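PDB 2RKV: trichothecene 3-O-acetyltransferase from Gibberella zeae, which catalyses transfer of the acetyl group from acetyl coenzyme A to the 3-hydroxyl of trichothecene mycotoxins, as a member of the BAHD acyltransferase superfamily. Local coordinates for residues A[7-15]-A[354-365]. Residues are numbered along the deposited sequence; the frame is centred on the assembly and turned at random.
Sequences LDTLGQLPG and LHNNPDKSNVSL. With ZBA (12,13-Epoxytrichothec-9-ene-3,4,8,15-tetrol-4,15-diacetate-8-isovalerate), chain D.
Thr9 meets Leu354 and His355 at the end of helix 340-356. Its methyl stands anti to the backbone N, which sets CG2 3.8 Å from Leu354 CB. The two side chains run alongside each other, pointing opposite ways. The hydroxyl of Thr9 turns to Tyr198, whose ring also stacks on His355. The CB of Leu10 points away from 354-365, and its side chain touches Thr347 and Leu350 of the same helix, yet CD2 lies 4.2 Å from Leu354 CD1. Gln12 offers its CB to the aliphatic part of Lys360, with Lys360 CD 3.8 Å away. Its chain bends away, and OE1 accepts a hydrogen bond from Ser73 N of strand 72-76.

Leu13 carries the largest share of the contact and splits its two methyls. CD2 presses on Val363 CG1 at 3.3 Å, closer than two methyls usually come, and also touches Leu354. CD1 packs against Leu365 CD1 at 3.8 Å. Pro14 sets its CG against the type I beta turn from Lys360 to Val363, 3.2 Å from Lys360 O. A water then joins the backbones, accepting from Gly15 N and donating to Val363 O.

Lys360 runs extended and bends only at its last torsion (chi4 56°), folding NZ back to Leu354 O of the helix at 3.0 Å and to Asn357 O beyond it. NZ lies above both carbonyl planes. Leu354 O takes Asn357 N on its opposite face. The ammonium probably offsets the partial negative charge of both oxygens where the helix gives way to the loop.

Beyond Leu13, Leu365 reaches the bound T-2 toxin, with CD1 3.6 Å from ZBA O15. Across the contact the direct touches are mostly carbon on carbon, with one water between the backbones; Leu13 thus backs a leucine of the toxin pocket.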
loop_
_atom_site.group_PDB
_atom_site.type_symbol
_atom_site.label_atom_id
_atom_site.label_comp_id
_atom_site.label_asym_id
_atom_site.label_seq_id
_atom_site.Cartn_x
_atom_site.Cartn_y
_atom_site.Cartn_z
ATOM N N LEU A 7 7.682 1.755 17.827
ATOM C CA LEU A 7 7.243 2.042 16.465
ATOM C C LEU A 7 7.479 3.503 16.130
ATOM O O LEU A 7 7.546 4.352 17.025
ATOM C CB LEU A 7 5.751 1.740 16.298
ATOM C CG LEU A 7 5.252 0.294 16.386
ATOM C CD1 LEU A 7 3.942 0.172 15.617
ATOM C CD2 LEU A 7 6.253 -0.693 15.872
ATOM N N ASP A 8 7.580 3.791 14.827
ATOM C CA ASP A 8 7.508 5.171 14.355
ATOM C C ASP A 8 6.316 5.835 15.022
ATOM O O ASP A 8 5.274 5.200 15.211
ATOM C CB ASP A 8 7.285 5.197 12.839
ATOM C CG ASP A 8 8.482 4.691 12.069
ATOM O OD1 ASP A 8 9.445 5.467 11.903
ATOM O OD2 ASP A 8 8.433 3.535 11.604
ATOM N N THR A 9 6.459 7.110 15.369
ATOM C CA THR A 9 5.322 7.842 15.935
ATOM C C THR A 9 4.117 7.813 14.985
ATOM O O THR A 9 2.978 7.625 15.424
ATOM C CB THR A 9 5.726 9.264 16.352
ATOM O OG1 THR A 9 6.775 9.163 17.330
ATOM C CG2 THR A 9 4.533 10.010 16.966
ATOM N N LEU A 10 4.383 7.946 13.687
ATOM C CA LEU A 10 3.338 7.862 12.670
ATOM C C LEU A 10 2.681 6.483 12.650
ATOM O O LEU A 10 1.502 6.358 12.289
ATOM C CB LEU A 10 3.905 8.204 11.288
ATOM C CG LEU A 10 4.421 9.634 11.097
ATOM C CD1 LEU A 10 5.154 9.741 9.758
ATOM C CD2 LEU A 10 3.267 10.629 11.177
ATOM N N GLY A 11 3.437 5.458 13.046
ATOM C CA GLY A 11 2.923 4.087 13.108
ATOM C C GLY A 11 2.063 3.813 14.335
ATOM O O GLY A 11 1.522 2.708 14.495
ATOM N N GLN A 12 1.950 4.802 15.220
ATOM C CA GLN A 12 1.066 4.672 16.366
ATOM C C GLN A 12 -0.372 5.070 15.973
ATOM O O GLN A 12 -1.260 5.021 16.812
ATOM C CB GLN A 12 1.565 5.493 17.570
ATOM C CG GLN A 12 3.061 5.319 17.931
ATOM C CD GLN A 12 3.380 4.039 18.720
ATOM O OE1 GLN A 12 2.487 3.318 19.167
ATOM N NE2 GLN A 12 4.673 3.769 18.897
ATOM N N LEU A 13 -0.584 5.471 14.712
ATOM C CA LEU A 13 -1.940 5.729 14.176
ATOM C C LEU A 13 -2.814 4.490 14.376
ATOM O O LEU A 13 -2.424 3.384 13.966
ATOM C CB LEU A 13 -1.900 6.099 12.686
ATOM C CG LEU A 13 -1.454 7.513 12.297
ATOM C CD1 LEU A 13 -1.036 7.589 10.829
ATOM C CD2 LEU A 13 -2.554 8.518 12.599
ATOM N N PRO A 14 -3.986 4.655 15.029
ATOM C CA PRO A 14 -4.880 3.526 15.339
ATOM C C PRO A 14 -5.255 2.664 14.130
ATOM O O PRO A 14 -5.350 1.437 14.252
ATOM C CB PRO A 14 -6.134 4.219 15.886
ATOM C CG PRO A 14 -5.621 5.473 16.481
ATOM C CD PRO A 14 -4.528 5.929 15.548
ATOM N N GLY A 15 -5.477 3.305 12.983
ATOM C CA GLY A 15 -5.842 2.600 11.754
ATOM C C GLY A 15 -4.749 1.662 11.273
ATOM O O GLY A 15 -5.025 0.525 10.879
ATOM N N LEU A 354 0.620 13.640 17.321
ATOM C CA LEU A 354 0.533 12.277 17.847
ATOM C C LEU A 354 1.366 12.142 19.119
ATOM O O LEU A 354 0.892 11.645 20.141
ATOM C CB LEU A 354 1.001 11.281 16.787
ATOM C CG LEU A 354 -0.010 11.014 15.674
ATOM C CD1 LEU A 354 0.711 10.434 14.454
ATOM C CD2 LEU A 354 -1.143 10.083 16.137
ATOM N N HIS A 355 2.612 12.593 19.055
ATOM C CA HIS A 355 3.511 12.504 20.198
ATOM C C HIS A 355 2.923 13.187 21.444
ATOM O O HIS A 355 3.021 12.659 22.562
ATOM C CB HIS A 355 4.863 13.116 19.830
ATOM C CG HIS A 355 5.856 13.115 20.953
ATOM N ND1 HIS A 355 6.346 11.957 21.514
ATOM C CD2 HIS A 355 6.462 14.137 21.605
ATOM C CE1 HIS A 355 7.208 12.262 22.469
ATOM N NE2 HIS A 355 7.294 13.578 22.546
ATOM N N ASN A 356 2.307 14.345 21.231
ATOM C CA ASN A 356 1.773 15.177 22.318
ATOM C C ASN A 356 0.460 14.675 22.905
ATOM O O ASN A 356 -0.013 15.195 23.927
ATOM C CB ASN A 356 1.581 16.623 21.844
ATOM C CG ASN A 356 2.895 17.352 21.601
ATOM O OD1 ASN A 356 3.959 16.948 22.088
ATOM N ND2 ASN A 356 2.821 18.453 20.847
ATOM N N ASN A 357 -0.145 13.687 22.255
ATOM C CA ASN A 357 -1.460 13.205 22.659
ATOM C C ASN A 357 -1.468 11.727 23.054
ATOM O O ASN A 357 -1.328 10.859 22.190
ATOM C CB ASN A 357 -2.477 13.479 21.551
ATOM C CG ASN A 357 -2.931 14.919 21.547
ATOM O OD1 ASN A 357 -3.831 15.289 22.303
ATOM N ND2 ASN A 357 -2.293 15.750 20.724
ATOM N N PRO A 358 -1.623 11.438 24.365
ATOM C CA PRO A 358 -1.731 10.037 24.805
ATOM C C PRO A 358 -2.935 9.327 24.187
ATOM O O PRO A 358 -2.881 8.121 23.950
ATOM C CB PRO A 358 -1.901 10.150 26.326
ATOM C CG PRO A 358 -1.345 11.496 26.679
ATOM C CD PRO A 358 -1.664 12.380 25.502
ATOM N N ASP A 359 -4.010 10.071 23.923
ATOM C CA ASP A 359 -5.183 9.499 23.252
ATOM C C ASP A 359 -5.113 9.801 21.755
ATOM O O ASP A 359 -5.462 10.896 21.319
ATOM C CB ASP A 359 -6.490 10.048 23.852
ATOM C CG ASP A 359 -7.740 9.343 23.310
ATOM O OD1 ASP A 359 -7.641 8.545 22.351
ATOM O OD2 ASP A 359 -8.834 9.580 23.866
ATOM N N LYS A 360 -4.679 8.814 20.976
ATOM C CA LYS A 360 -4.497 8.981 19.533
ATOM C C LYS A 360 -5.722 8.559 18.718
ATOM O O LYS A 360 -5.680 8.557 17.490
ATOM C CB LYS A 360 -3.249 8.223 19.064
ATOM C CG LYS A 360 -1.960 8.772 19.664
ATOM C CD LYS A 360 -0.761 7.854 19.378
ATOM C CE LYS A 360 0.549 8.476 19.835
ATOM N NZ LYS A 360 0.550 8.845 21.283
ATOM N N SER A 361 -6.821 8.248 19.409
ATOM C CA SER A 361 -8.000 7.649 18.770
ATOM C C SER A 361 -8.716 8.563 17.752
ATOM O O SER A 361 -9.474 8.067 16.908
ATOM C CB SER A 361 -8.998 7.170 19.824
ATOM O OG SER A 361 -9.519 8.271 20.549
ATOM N N ASN A 362 -8.480 9.870 17.833
ATOM C CA ASN A 362 -9.117 10.828 16.909
ATOM C C ASN A 362 -8.327 11.090 15.630
ATOM O O ASN A 362 -8.811 11.786 14.733
ATOM C CB ASN A 362 -9.378 12.175 17.594
ATOM C CG ASN A 362 -10.379 12.082 18.730
ATOM O OD1 ASN A 362 -11.320 11.283 18.697
ATOM N ND2 ASN A 362 -10.179 12.915 19.744
ATOM N N VAL A 363 -7.113 10.555 15.553
ATOM C CA VAL A 363 -6.240 10.813 14.412
ATOM C C VAL A 363 -6.436 9.754 13.323
ATOM O O VAL A 363 -6.406 8.535 13.587
ATOM C CB VAL A 363 -4.752 10.914 14.840
ATOM C CG1 VAL A 363 -3.891 11.386 13.679
ATOM C CG2 VAL A 363 -4.595 11.863 16.039
ATOM N N SER A 364 -6.646 10.223 12.095
ATOM C CA SER A 364 -6.848 9.330 10.964
ATOM C C SER A 364 -6.385 10.019 9.698
ATOM O O SER A 364 -6.698 11.189 9.473
ATOM C CB SER A 364 -8.322 8.946 10.825
ATOM O OG SER A 364 -8.528 8.186 9.645
ATOM N N LEU A 365 -5.639 9.285 8.880
ATOM C CA LEU A 365 -5.196 9.788 7.575
ATOM C C LEU A 365 -6.366 10.080 6.629
ATOM O O LEU A 365 -6.195 10.768 5.615
ATOM C CB LEU A 365 -4.228 8.796 6.926
ATOM C CG LEU A 365 -2.884 8.640 7.647
ATOM C CD1 LEU A 365 -2.197 7.344 7.228
ATOM C CD2 LEU A 365 -1.974 9.849 7.411
HETATM O O18 ZBA D . -9.217 2.577 4.685
HETATM C C44 ZBA D . -8.676 2.000 5.539
HETATM C C45 ZBA D . -9.214 1.736 6.898
HETATM C C46 ZBA D . -9.651 0.353 7.047
HETATM C C48 ZBA D . -10.676 0.040 6.084
HETATM C C47 ZBA D . -10.313 -0.027 8.335
HETATM O O17 ZBA D . -7.468 1.460 5.351
HETATM C C31 ZBA D . -6.868 1.406 4.047
HETATM C C30 ZBA D . -6.141 2.666 3.712
HETATM C C32 ZBA D . -6.030 0.183 4.049
HETATM C C39 ZBA D . -6.806 -1.100 4.241
HETATM C C33 ZBA D . -4.739 0.239 3.931
HETATM C C34 ZBA D . -3.964 1.487 3.755
HETATM O O10 ZBA D . -3.729 1.570 2.335
HETATM C C29 ZBA D . -4.700 2.762 4.210
HETATM C C38 ZBA D . -4.688 2.801 5.734
HETATM O O12 ZBA D . -5.804 3.529 6.221
HETATM C C40 ZBA D . -5.708 4.317 7.279
HETATM C C41 ZBA D . -7.048 4.943 7.586
HETATM O O13 ZBA D . -4.773 4.540 7.885
HETATM C C28 ZBA D . -3.947 4.033 3.629
HETATM C C37 ZBA D . -4.494 5.377 4.148
HETATM C C35 ZBA D . -3.989 3.910 2.112
HETATM C C25 ZBA D . -3.115 2.735 1.869
HETATM C C36 ZBA D . -4.849 4.569 1.170
HETATM O O11 ZBA D . -3.571 5.099 1.427
HETATM C C27 ZBA D . -2.404 3.880 3.847
HETATM C C26 ZBA D . -1.892 3.100 2.650
HETATM O O16 ZBA D . -1.127 1.984 3.008
HETATM O O14 ZBA D . -1.870 5.205 3.766
HETATM C C42 ZBA D . -0.759 5.643 4.345
HETATM O O15 ZBA D . -0.376 6.762 4.230
HETATM C C43 ZBA D . -0.085 4.589 5.058
HETATM O O HOH W 1 -6.056 6.055 12.203
#